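Local coordinates for Alpha/beta hydrolase fold protein (Ochrobactrum, PDB 4G9E) that hydrolyses N-acyl homoserine lactones, opening the lactone ring of these bacterial quorum-sensing signals, as a lactonase of the alpha/beta-hydrolase fold, at residues 37-42 / 250-255; 99-104 / 246-251; 120-125 / 212-217. All coordinates share one frame; numbering follows the deposited sequence.

Contact 1. Residues 37-42 / 250-255; sequences GAIFAP and PFREAP
Phe40 drives the edge of its ring into the face of Phe251, joining the 3-10 turn and helix start at 37-42 to the short helix 250-253 in this alpha/beta-hydrolase fold. The aromatic pair is edge-to-face, with centroids 4.9 Å apart and planes at 58°; CE1 of Phe40 stands 3.7 Å above the Phe251 plane, over its centre. Phe251 can receive it because its CG lies between the backbone N and the carbonyl carbon (chi1 59°), which throws the ring toward the 37-42 turn. A phenyl ring suits the place, since its face takes Phe40 and its edge meets Trp101 of strand 97-101.

Aliphatic contacts widen the patch. Ile39 lays CG1 at the rim of the Phe251 ring, 3.9 Å from CE1, while its CD1 rests 3.9 Å from CD of Arg252 and its CG2 covers a face of its neighbour Phe40; a branched chain thus serves three partners. Pro42 touches Pro255 at the margin, with their CB atoms 4.3 Å apart. Both prolines sit in the first turn of a helix, where the missing N-H costs no helical bond. Gln43 NE2 is hydrogen-bonded to the carbonyl oxygen of Phe251, close beside the Pro42 ring.

The polar link between the segments runs through a water. Arginine suits position 252 because its three nitrogens can be shared out: NH1 and NH2 are held by the carbonyl oxygens of Cys165 and Pro168. A bend at chi3 of Arg252 (-55°) leaves NE turned back toward Ile39. The water lies in the guanidinium plane, accepting from Arg252 NE at 2.9 Å and donating to Ile39 O at 2.8 Å.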
ATOM      1  N   GLY A  37      -9.053   0.472   2.922  1.00  9.60           N
ATOM      2  CA  GLY A  37      -8.572   1.706   3.528  1.00  9.36           C
ATOM      3  C   GLY A  37      -8.978   1.857   4.989  1.00  9.48           C
ATOM      4  O   GLY A  37      -8.357   2.615   5.737  1.00  9.41           O
ATOM      5  N   ALA A  38     -10.022   1.146   5.407  1.00 10.16           N
ATOM      6  CA  ALA A  38     -10.458   1.164   6.805  1.00 11.06           C
ATOM      7  C   ALA A  38      -9.356   0.686   7.753  1.00 10.43           C
ATOM      8  O   ALA A  38      -9.355   1.030   8.936  1.00 10.63           O
ATOM      9  CB  ALA A  38     -11.712   0.318   6.971  1.00 12.67           C
ATOM     10  N   ILE A  39      -8.407  -0.088   7.226  1.00  9.62           N
ATOM     11  CA  ILE A  39      -7.302  -0.623   8.026  1.00  9.41           C
ATOM     12  C   ILE A  39      -6.419   0.498   8.576  1.00  8.99           C
ATOM     13  O   ILE A  39      -5.691   0.310   9.550  1.00  9.71           O
ATOM     14  CB  ILE A  39      -6.444  -1.633   7.195  1.00  9.98           C
ATOM     15  CG1 ILE A  39      -5.687  -2.611   8.103  1.00 10.93           C
ATOM     16  CG2 ILE A  39      -5.487  -0.915   6.259  1.00 10.16           C
ATOM     17  CD1 ILE A  39      -6.566  -3.613   8.811  1.00 12.26           C
ATOM     18  N   PHE A  40      -6.495   1.671   7.954  1.00  8.56           N
ATOM     19  CA  PHE A  40      -5.669   2.811   8.343  1.00  9.52           C
ATOM     20  C   PHE A  40      -6.341   3.717   9.372  1.00  9.97           C
ATOM     21  O   PHE A  40      -5.939   4.865   9.563  1.00 10.06           O
ATOM     22  CB  PHE A  40      -5.257   3.611   7.108  1.00  9.11           C
ATOM     23  CG  PHE A  40      -4.435   2.817   6.135  1.00  8.07           C
ATOM     24  CD1 PHE A  40      -3.296   2.147   6.555  1.00  8.47           C
ATOM     25  CD2 PHE A  40      -4.802   2.727   4.799  1.00  8.30           C
ATOM     26  CE1 PHE A  40      -2.527   1.414   5.669  1.00  8.42           C
ATOM     27  CE2 PHE A  40      -4.038   1.993   3.906  1.00  7.80           C
ATOM     28  CZ  PHE A  40      -2.901   1.336   4.334  1.00  7.91           C
ATOM     29  N   ALA A  41      -7.350   3.189  10.054  1.00 10.78           N
ATOM     30  CA  ALA A  41      -7.988   3.906  11.156  1.00 11.77           C
ATOM     31  C   ALA A  41      -7.005   4.628  12.094  1.00 11.12           C
ATOM     32  O   ALA A  41      -7.257   5.763  12.484  1.00 11.59           O
ATOM     33  CB  ALA A  41      -8.888   2.961  11.949  1.00 13.07           C
ATOM     34  N   PRO A  42      -5.892   3.975  12.485  1.00 10.77           N
ATOM     35  CA  PRO A  42      -5.008   4.683  13.429  1.00 10.72           C
ATOM     36  C   PRO A  42      -4.460   5.998  12.870  1.00 10.92           C
ATOM     37  O   PRO A  42      -4.278   6.958  13.617  1.00 12.21           O
ATOM     38  CB  PRO A  42      -3.867   3.687  13.659  1.00 12.92           C
ATOM     39  CG  PRO A  42      -4.473   2.350  13.379  1.00 14.86           C
ATOM     40  CD  PRO A  42      -5.458   2.586  12.262  1.00 12.75           C
ATOM     41  N   PRO A 250       2.941  -2.577  10.670  1.00  8.32           N
ATOM     42  CA  PRO A 250       3.380  -1.774  11.818  1.00  8.75           C
ATOM     43  C   PRO A 250       2.520  -0.535  12.073  1.00  8.48           C
ATOM     44  O   PRO A 250       2.504  -0.047  13.198  1.00  8.98           O
ATOM     45  CB  PRO A 250       4.816  -1.389  11.457  1.00  9.98           C
ATOM     46  CG  PRO A 250       4.902  -1.581   9.951  1.00  9.70           C
ATOM     47  CD  PRO A 250       4.012  -2.754   9.676  1.00  9.07           C
ATOM     48  N   PHE A 251       1.837  -0.026  11.052  1.00  7.98           N
ATOM     49  CA  PHE A 251       0.967   1.133  11.212  1.00  8.19           C
ATOM     50  C   PHE A 251      -0.195   0.869  12.176  1.00  8.06           C
ATOM     51  O   PHE A 251      -0.754   1.811  12.729  1.00  9.08           O
ATOM     52  CB  PHE A 251       0.446   1.596   9.848  1.00  8.94           C
ATOM     53  CG  PHE A 251      -0.318   0.532   9.130  1.00  8.27           C
ATOM     54  CD1 PHE A 251      -1.666   0.352   9.390  1.00  8.62           C
ATOM     55  CD2 PHE A 251       0.316  -0.338   8.247  1.00  8.20           C
ATOM     56  CE1 PHE A 251      -2.375  -0.657   8.776  1.00  9.44           C
ATOM     57  CE2 PHE A 251      -0.390  -1.361   7.641  1.00  8.52           C
ATOM     58  CZ  PHE A 251      -1.737  -1.517   7.902  1.00  9.03           C
ATOM     59  N   ARG A 252      -0.560  -0.400  12.379  1.00  8.13           N
ATOM     60  CA  ARG A 252      -1.580  -0.743  13.375  1.00  8.71           C
ATOM     61  C   ARG A 252      -1.012  -1.518  14.572  1.00  8.38           C
ATOM     62  O   ARG A 252      -1.564  -1.457  15.669  1.00  9.96           O
ATOM     63  CB  ARG A 252      -2.767  -1.491  12.751  1.00  8.84           C
ATOM     64  CG  ARG A 252      -2.439  -2.875  12.198  1.00  9.12           C
ATOM     65  CD  ARG A 252      -3.616  -3.515  11.425  1.00  9.98           C
ATOM     66  NE  ARG A 252      -4.829  -3.559  12.239  1.00 10.11           N
ATOM     67  CZ  ARG A 252      -5.072  -4.481  13.166  1.00 10.00           C
ATOM     68  NH1 ARG A 252      -4.206  -5.470  13.362  1.00 10.75           N
ATOM     69  NH2 ARG A 252      -6.181  -4.415  13.898  1.00 11.02           N
ATOM     70  N   GLU A 253       0.086  -2.241  14.359  1.00  8.61           N
ATOM     71  CA  GLU A 253       0.716  -3.033  15.411  0.61  9.53           C
ATOM     72  C   GLU A 253       1.520  -2.155  16.367  1.00  9.03           C
ATOM     73  O   GLU A 253       1.600  -2.435  17.566  1.00  9.62           O
ATOM     74  CB  GLU A 253       1.631  -4.093  14.789  0.61 10.22           C
ATOM     75  CG  GLU A 253       0.906  -5.168  13.984  0.61 11.22           C
ATOM     76  CD  GLU A 253       1.852  -6.044  13.173  0.61 11.84           C
ATOM     77  OE1 GLU A 253       2.628  -5.513  12.357  0.61 11.29           O
ATOM     78  OE2 GLU A 253       1.816  -7.278  13.347  0.61 14.51           O
ATOM     79  N   ALA A 254       2.123  -1.103  15.823  1.00  8.75           N
ATOM     80  CA  ALA A 254       2.954  -0.190  16.590  1.00  9.34           C
ATOM     81  C   ALA A 254       2.720   1.233  16.105  1.00  8.41           C
ATOM     82  O   ALA A 254       3.624   1.863  15.549  1.00  9.34           O
ATOM     83  CB  ALA A 254       4.409  -0.561  16.429  1.00 11.00           C
ATOM     84  N   PRO A 255       1.495   1.750  16.283  1.00  8.84           N
ATOM     85  CA  PRO A 255       1.184   3.024  15.624  1.00  9.27           C
ATOM     86  C   PRO A 255       2.067   4.203  16.014  1.00  9.45           C
ATOM     87  O   PRO A 255       2.420   4.988  15.137  1.00  9.51           O
ATOM     88  CB  PRO A 255      -0.275   3.284  16.009  1.00 10.71           C
ATOM     89  CG  PRO A 255      -0.832   1.918  16.289  1.00 12.16           C
ATOM     90  CD  PRO A 255       0.307   1.155  16.921  1.00  9.94           C
TER
HETATM   91  O   HOH W   1      -6.311  -1.132  11.888  1.00 11.69           O

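Contact 2. Residues 99-104 / 246-251; sequences FGWSLG and AGHAPF. With C4L (N-butanoyl-L-homoserine), chain C.
Trp101 and Ala249 are where the two backbones come nearest, CA to CA 7.8 Å, and the touching parts run almost oppositely, their end-to-end directions 159° apart. Segment 99-104 leaves the strand at Trp101, turns sharply at Ser102, whose phi is positive (64°), and enters helix 103-111; segment 246-251 is a loop running into helix 250-253. One hydrogen bond joins the two segments, from Trp101 NE1 to His248 O at 2.8 Å. That bond is bent, with 144° at the hydrogen, and reaches the oxygen from above its carbonyl plane.

The indole suits this place because its N-H edge and one of its faces serve different partners. Phe251 turns its CE2-CZ edge onto that face, CE2 lying 3.5 Å from Trp101 CD2, while Ala249 brings only a methyl group to Trp101 CZ2. Trp101 NE1 in turn lies over one face of the His248 imidazole.

The Gly-Trp-Ser-Leu-Gly sequence and this turn fit the nucleophile elbow of alpha/beta hydrolases, and Ser102, on the elbow, fits with His248 and Glu219 the catalytic triad of these enzymes. Glycine suits positions 100 and 104, since a CB at either would run into the elbow's own backbone. Gly125 O is hydrogen-bonded to Ser102 OG, and Glu219 OE1 holds His248 ND1, which would fix the rotation of the imidazole.

Ser102 OG and the bound N-butanoyl-homoserine both meet the His248 ring at its edge, near its plane. His248 NE2 donates to ligand O1 at 2.8 Å and lies 3.0 Å from Ser102 OG. Ligand O2 accepts from Leu103 N at 2.8 Å, a backbone N-H placed as in an oxyanion hole. Ser102 OG sits just 2.6 Å from the ligand's carboxyl carbon C4.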
ATOM      1  N   PHE A  99       1.736   6.610   0.741  1.00  6.80           N
ATOM      2  CA  PHE A  99       2.131   5.487   1.573  1.00  7.13           C
ATOM      3  C   PHE A  99       1.459   4.242   1.012  1.00  7.03           C
ATOM      4  O   PHE A  99       0.236   4.204   0.890  1.00  7.60           O
ATOM      5  CB  PHE A  99       1.700   5.677   3.034  1.00  7.91           C
ATOM      6  CG  PHE A  99       1.841   4.425   3.840  1.00  7.32           C
ATOM      7  CD1 PHE A  99       3.096   3.983   4.213  1.00  7.83           C
ATOM      8  CD2 PHE A  99       0.737   3.633   4.138  1.00  8.77           C
ATOM      9  CE1 PHE A  99       3.250   2.798   4.913  1.00  8.47           C
ATOM     10  CE2 PHE A  99       0.885   2.447   4.841  1.00  9.11           C
ATOM     11  CZ  PHE A  99       2.141   2.030   5.225  1.00  8.95           C
ATOM     12  N   GLY A 100       2.247   3.223   0.690  1.00  6.28           N
ATOM     13  CA  GLY A 100       1.686   1.984   0.182  1.00  6.73           C
ATOM     14  C   GLY A 100       2.033   0.818   1.079  1.00  6.79           C
ATOM     15  O   GLY A 100       3.208   0.575   1.369  1.00  7.16           O
ATOM     16  N   TRP A 101       0.999   0.098   1.499  1.00  6.86           N
ATOM     17  CA  TRP A 101       1.149  -1.074   2.344  1.00  6.97           C
ATOM     18  C   TRP A 101       1.084  -2.340   1.493  1.00  6.38           C
ATOM     19  O   TRP A 101       0.018  -2.699   0.986  1.00  7.25           O
ATOM     20  CB  TRP A 101       0.047  -1.106   3.405  1.00  7.94           C
ATOM     21  CG  TRP A 101       0.083  -2.336   4.248  1.00  7.56           C
ATOM     22  CD1 TRP A 101       1.195  -2.980   4.712  1.00  8.42           C
ATOM     23  CD2 TRP A 101      -1.044  -3.085   4.706  1.00  7.87           C
ATOM     24  NE1 TRP A 101       0.819  -4.097   5.431  1.00  8.84           N
ATOM     25  CE2 TRP A 101      -0.549  -4.175   5.449  1.00  8.69           C
ATOM     26  CE3 TRP A 101      -2.423  -2.923   4.582  1.00  8.34           C
ATOM     27  CZ2 TRP A 101      -1.389  -5.108   6.055  1.00  8.74           C
ATOM     28  CZ3 TRP A 101      -3.257  -3.853   5.181  1.00  9.06           C
ATOM     29  CH2 TRP A 101      -2.738  -4.933   5.902  1.00  9.26           C
ATOM     30  N   SER A 102       2.235  -2.998   1.352  1.00  7.64           N
ATOM     31  CA  SER A 102       2.352  -4.321   0.767  1.00  8.29           C
ATOM     32  C   SER A 102       1.931  -4.273  -0.702  1.00  7.61           C
ATOM     33  O   SER A 102       2.611  -3.618  -1.476  1.00  7.57           O
ATOM     34  CB  SER A 102       1.615  -5.353   1.617  1.00  9.85           C
ATOM     35  OG  SER A 102       2.092  -6.647   1.294  1.00 10.80           O
ATOM     36  N   LEU A 103       0.848  -4.930  -1.116  1.00  7.79           N
ATOM     37  CA  LEU A 103       0.343  -4.708  -2.473  1.00  7.86           C
ATOM     38  C   LEU A 103       0.276  -3.208  -2.770  1.00  6.97           C
ATOM     39  O   LEU A 103       0.620  -2.765  -3.863  1.00  7.03           O
ATOM     40  CB  LEU A 103      -1.030  -5.350  -2.633  1.00  7.80           C
ATOM     41  CG  LEU A 103      -1.806  -5.009  -3.905  1.00  8.65           C
ATOM     42  CD1 LEU A 103      -1.062  -5.467  -5.157  1.00  9.87           C
ATOM     43  CD2 LEU A 103      -3.208  -5.611  -3.858  1.00  9.59           C
ATOM     44  N   GLY A 104      -0.172  -2.420  -1.798  1.00  6.97           N
ATOM     45  CA  GLY A 104      -0.245  -0.979  -1.975  1.00  6.71           C
ATOM     46  C   GLY A 104       1.091  -0.304  -2.254  1.00  6.35           C
ATOM     47  O   GLY A 104       1.148   0.706  -2.964  1.00  6.80           O
ATOM     48  N   ALA A 246       6.819  -5.704  15.696  1.00 16.13           N
ATOM     49  CA  ALA A 246       5.807  -5.522  14.674  1.00 13.96           C
ATOM     50  C   ALA A 246       6.110  -6.462  13.526  1.00 12.25           C
ATOM     51  O   ALA A 246       7.260  -6.853  13.325  1.00 12.25           O
ATOM     52  CB  ALA A 246       5.801  -4.085  14.174  1.00 13.97           C
ATOM     53  N   GLY A 247       5.077  -6.826  12.781  1.00 13.00           N
ATOM     54  CA  GLY A 247       5.241  -7.687  11.627  1.00 12.61           C
ATOM     55  C   GLY A 247       4.893  -6.977  10.335  1.00 11.00           C
ATOM     56  O   GLY A 247       5.541  -6.001   9.949  1.00 12.25           O
ATOM     57  N   HIS A 248       3.857  -7.467   9.665  1.00  9.43           N
ATOM     58  CA  HIS A 248       3.496  -6.971   8.344  1.00  8.83           C
ATOM     59  C   HIS A 248       2.779  -5.621   8.359  1.00  8.26           C
ATOM     60  O   HIS A 248       2.718  -4.964   7.324  1.00  8.71           O
ATOM     61  CB  HIS A 248       2.592  -7.989   7.655  1.00  9.40           C
ATOM     62  CG  HIS A 248       2.419  -7.776   6.181  1.00  9.13           C
ATOM     63  ND1 HIS A 248       3.479  -7.607   5.311  1.00  8.59           N
ATOM     64  CD2 HIS A 248       1.302  -7.777   5.417  1.00  9.71           C
ATOM     65  CE1 HIS A 248       3.018  -7.499   4.074  1.00  9.47           C
ATOM     66  NE2 HIS A 248       1.702  -7.601   4.112  1.00  9.46           N
ATOM     67  N   ALA A 249       2.217  -5.225   9.499  1.00  8.79           N
ATOM     68  CA  ALA A 249       1.344  -4.058   9.540  1.00  8.06           C
ATOM     69  C   ALA A 249       1.716  -3.123  10.689  1.00  8.06           C
ATOM     70  O   ALA A 249       0.903  -2.875  11.585  1.00  8.31           O
ATOM     71  CB  ALA A 249      -0.106  -4.482   9.659  1.00  9.42           C
ATOM     72  N   PRO A 250       2.941  -2.577  10.670  1.00  8.32           N
ATOM     73  CA  PRO A 250       3.380  -1.774  11.818  1.00  8.75           C
ATOM     74  C   PRO A 250       2.520  -0.535  12.073  1.00  8.48           C
ATOM     75  O   PRO A 250       2.504  -0.047  13.198  1.00  8.98           O
ATOM     76  CB  PRO A 250       4.816  -1.389  11.457  1.00  9.98           C
ATOM     77  CG  PRO A 250       4.902  -1.581   9.951  1.00  9.70           C
ATOM     78  CD  PRO A 250       4.012  -2.754   9.676  1.00  9.07           C
ATOM     79  N   PHE A 251       1.837  -0.026  11.052  1.00  7.98           N
ATOM     80  CA  PHE A 251       0.967   1.133  11.212  1.00  8.19           C
ATOM     81  C   PHE A 251      -0.195   0.869  12.176  1.00  8.06           C
ATOM     82  O   PHE A 251      -0.754   1.811  12.729  1.00  9.08           O
ATOM     83  CB  PHE A 251       0.446   1.596   9.848  1.00  8.94           C
ATOM     84  CG  PHE A 251      -0.318   0.532   9.130  1.00  8.27           C
ATOM     85  CD1 PHE A 251      -1.666   0.352   9.390  1.00  8.62           C
ATOM     86  CD2 PHE A 251       0.316  -0.338   8.247  1.00  8.20           C
ATOM     87  CE1 PHE A 251      -2.375  -0.657   8.776  1.00  9.44           C
ATOM     88  CE2 PHE A 251      -0.390  -1.361   7.641  1.00  8.52           C
ATOM     89  CZ  PHE A 251      -1.737  -1.517   7.902  1.00  9.03           C
TER
HETATM   90  O1  C4L C 301      -0.324  -7.876   2.208  0.72  9.92           O
HETATM   91  C4  C4L C 301      -0.196  -7.874   0.960  0.85  9.36           C
HETATM   92  O2  C4L C 301      -0.629  -6.958   0.225  0.85  8.67           O
HETATM   93  C3  C4L C 301       0.490  -9.041   0.289  0.91 10.65           C
HETATM   94  C2  C4L C 301       1.466  -9.741   1.243  0.84 11.51           C
HETATM   95  C1  C4L C 301       1.798 -11.155   0.793  0.63 12.25           C
HETATM   96  O3  C4L C 301       0.664 -12.014   0.991  0.69 12.69           O
HETATM   97  N1  C4L C 301       1.240  -8.635  -0.905  0.94 10.48           N
HETATM   98  C5  C4L C 301       0.809  -8.888  -2.144  0.91  9.72           C
HETATM   99  O4  C4L C 301      -0.231  -9.488  -2.387  0.84  9.91           O
HETATM  100  C6  C4L C 301       1.684  -8.410  -3.280  1.00 10.69           C
HETATM  101  C7  C4L C 301       1.866  -9.541  -4.287  0.65 12.02           C
HETATM  102  C8  C4L C 301       2.624 -10.727  -3.703  0.71 12.15           C

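Contact 3. Residues 120-125 / 212-217; sequences GLMITG and AVVNGR
Met122 lies beside Ala212 on the neighbouring strand, and its side chain runs forward along that strand. CB is 4.0 Å from the Ala212 methyl; CG, anti to the backbone N (chi1 177°), passes over Ala212 O at 3.8 Å. SD then reaches Val214 CG2 at 4.0 Å, and a bend at chi3 (-74°) turns CE onto the Ala212 methyl, 3.7 Å from CB, while it still touches Val214 CG2. The alanine offers only a methyl, against which the flexible thioether chain lies, and Leu262 and Phe265 of helix 255-270 pack over that chain.

Strands 120-124 and 211-216 are parallel neighbours in the central sheet of the alpha/beta-hydrolase fold. Ala212 bonds to both sides of Met122, its N donating to Leu121 O and its O accepting from Ile123 N; Val214 N continues the pattern to Ile123 O. Beta-branched Ile123 and Val213 pack side by side on the other face of the sheet.

Beyond the last bridge side chains take over. Thr124 OG1 donates to Val214 O at 2.8 Å, and Asn215 OD1 accepts from Gly125 N at 2.8 Å. Gly125 has positive phi, a conformation easy for glycine.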
ATOM      1  N   GLY A 120       6.647  12.061  -2.399  1.00  7.57           N
ATOM      2  CA  GLY A 120       7.450  11.017  -1.800  1.00  7.27           C
ATOM      3  C   GLY A 120       6.629   9.747  -1.786  1.00  6.61           C
ATOM      4  O   GLY A 120       5.404   9.811  -1.893  1.00  7.14           O
ATOM      5  N   LEU A 121       7.302   8.610  -1.639  1.00  6.78           N
ATOM      6  CA  LEU A 121       6.641   7.313  -1.534  1.00  6.75           C
ATOM      7  C   LEU A 121       7.230   6.563  -0.357  1.00  6.58           C
ATOM      8  O   LEU A 121       8.448   6.384  -0.304  1.00  6.91           O
ATOM      9  CB  LEU A 121       6.885   6.503  -2.809  1.00  7.10           C
ATOM     10  CG  LEU A 121       6.429   5.042  -2.791  1.00  7.02           C
ATOM     11  CD1 LEU A 121       4.926   4.955  -2.672  1.00  7.86           C
ATOM     12  CD2 LEU A 121       6.897   4.338  -4.061  1.00  8.28           C
ATOM     13  N   MET A 122       6.381   6.133   0.577  1.00  6.24           N
ATOM     14  CA  MET A 122       6.813   5.232   1.648  1.00  6.49           C
ATOM     15  C   MET A 122       6.196   3.866   1.394  1.00  6.27           C
ATOM     16  O   MET A 122       4.995   3.774   1.139  1.00  6.82           O
ATOM     17  CB  MET A 122       6.392   5.749   3.030  1.00  7.44           C
ATOM     18  CG  MET A 122       6.777   4.785   4.161  1.00  7.49           C
ATOM     19  SD  MET A 122       6.341   5.354   5.814  1.00  8.51           S
ATOM     20  CE  MET A 122       7.597   6.612   6.038  1.00  9.36           C
ATOM     21  N   ILE A 123       7.024   2.827   1.459  1.00  6.39           N
ATOM     22  CA  ILE A 123       6.563   1.458   1.250  1.00  6.63           C
ATOM     23  C   ILE A 123       6.853   0.592   2.469  1.00  7.57           C
ATOM     24  O   ILE A 123       7.970   0.592   3.014  1.00  7.82           O
ATOM     25  CB  ILE A 123       7.152   0.841  -0.042  1.00  7.72           C
ATOM     26  CG1 ILE A 123       8.687   0.846  -0.029  1.00  8.38           C
ATOM     27  CG2 ILE A 123       6.615   1.581  -1.268  1.00  8.87           C
ATOM     28  CD1 ILE A 123       9.321   0.109  -1.213  1.00  9.35           C
ATOM     29  N   THR A 124       5.820  -0.130   2.894  1.00  6.73           N
ATOM     30  CA  THR A 124       5.862  -0.983   4.068  1.00  7.07           C
ATOM     31  C   THR A 124       5.285  -2.329   3.677  1.00  7.28           C
ATOM     32  O   THR A 124       4.185  -2.402   3.126  1.00  7.68           O
ATOM     33  CB  THR A 124       5.013  -0.368   5.197  1.00  8.46           C
ATOM     34  OG1 THR A 124       5.660   0.814   5.684  1.00  8.42           O
ATOM     35  CG2 THR A 124       4.790  -1.354   6.346  1.00  9.92           C
ATOM     36  N   GLY A 125       6.025  -3.399   3.947  1.00  7.71           N
ATOM     37  CA  GLY A 125       5.582  -4.728   3.566  1.00  8.02           C
ATOM     38  C   GLY A 125       5.783  -5.031   2.092  1.00  8.01           C
ATOM     39  O   GLY A 125       5.140  -5.927   1.559  1.00  8.35           O
ATOM     40  N   ALA A 212      10.861   6.082   1.095  1.00  7.17           N
ATOM     41  CA  ALA A 212      11.084   5.618   2.455  1.00  7.60           C
ATOM     42  C   ALA A 212      10.669   4.169   2.559  1.00  7.38           C
ATOM     43  O   ALA A 212       9.673   3.749   1.960  1.00  7.72           O
ATOM     44  CB  ALA A 212      10.276   6.454   3.434  1.00  8.00           C
ATOM     45  N   VAL A 213      11.425   3.409   3.340  1.00  7.33           N
ATOM     46  CA  VAL A 213      11.171   1.989   3.512  1.00  7.71           C
ATOM     47  C   VAL A 213      11.100   1.718   5.010  1.00  8.04           C
ATOM     48  O   VAL A 213      12.068   1.966   5.734  1.00  8.60           O
ATOM     49  CB  VAL A 213      12.292   1.142   2.878  1.00  8.16           C
ATOM     50  CG1 VAL A 213      12.037  -0.343   3.095  1.00  9.96           C
ATOM     51  CG2 VAL A 213      12.427   1.450   1.394  1.00  9.40           C
ATOM     52  N   VAL A 214       9.948   1.243   5.475  1.00  7.35           N
ATOM     53  CA  VAL A 214       9.716   1.002   6.902  1.00  7.70           C
ATOM     54  C   VAL A 214       9.011  -0.341   7.053  1.00  7.94           C
ATOM     55  O   VAL A 214       7.954  -0.561   6.451  1.00  8.28           O
ATOM     56  CB  VAL A 214       8.826   2.101   7.517  1.00  8.94           C
ATOM     57  CG1 VAL A 214       8.527   1.798   8.977  1.00 10.48           C
ATOM     58  CG2 VAL A 214       9.474   3.481   7.370  1.00  9.20           C
ATOM     59  N   ASN A 215       9.593  -1.241   7.842  1.00  8.42           N
ATOM     60  CA  ASN A 215       9.025  -2.577   8.030  1.00  8.55           C
ATOM     61  C   ASN A 215       9.075  -3.018   9.472  1.00  9.33           C
ATOM     62  O   ASN A 215       9.920  -2.563  10.244  1.00 10.01           O
ATOM     63  CB  ASN A 215       9.771  -3.616   7.198  1.00  8.63           C
ATOM     64  CG  ASN A 215       9.388  -3.553   5.750  1.00  8.49           C
ATOM     65  OD1 ASN A 215       8.306  -3.997   5.375  1.00  8.99           O
ATOM     66  ND2 ASN A 215      10.250  -2.978   4.929  1.00  9.14           N
ATOM     67  N   GLY A 216       8.187  -3.940   9.829  1.00  9.70           N
ATOM     68  CA  GLY A 216       8.278  -4.621  11.106  1.00 10.29           C
ATOM     69  C   GLY A 216       9.376  -5.672  11.100  1.00 10.54           C
ATOM     70  O   GLY A 216       9.547  -6.403  10.123  1.00 11.45           O
ATOM     71  N   ARG A 217      10.113  -5.769  12.201  1.00 11.41           N
ATOM     72  CA  ARG A 217      11.227  -6.706  12.306  1.00 11.75           C
ATOM     73  C   ARG A 217      10.776  -8.149  12.118  1.00 11.69           C
ATOM     74  O   ARG A 217      11.519  -8.978  11.592  1.00 13.60           O
ATOM     75  CB  ARG A 217      11.924  -6.551  13.665  1.00 13.23           C
ATOM     76  CG  ARG A 217      13.058  -7.540  13.898  1.00 15.70           C
ATOM     77  CD  ARG A 217      13.947  -7.118  15.070  1.00 18.42           C
ATOM     78  NE  ARG A 217      14.693  -5.900  14.758  1.00 21.26           N
ATOM     79  CZ  ARG A 217      15.761  -5.863  13.968  1.00 23.51           C
ATOM     80  NH1 ARG A 217      16.221  -6.977  13.410  1.00 25.27           N
ATOM     81  NH2 ARG A 217      16.370  -4.710  13.727  1.00 24.45           N
TER
HETATM   82  O   HOH W   2       8.731  -2.232   2.368  0.94  7.92           O

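Overall arrangement
Along the chain the first halves come in the order 37-42, 99-104, 120-125, and the partners return in reverse, 212-217, then 246-251 and 250-255, so the contacts close one within another. Contacts 1 and 2 share Pro250 and Phe251 of helix 250-253, their centres about 9 Å apart; contacts 2 and 3, centres about 7 Å apart, are joined by neighbouring strands 97-101 and 120-124, with Gly100 N 2.8 Å from Met122 O. Contacts 1 and 3, centres about 13 Å apart, meet where Pro250 touches Thr124. Contact 2 holds pocket residues and the probable triad serine and histidine; contact 3 lies beside it in the sheet, and contact 1 packs behind it through Phe251.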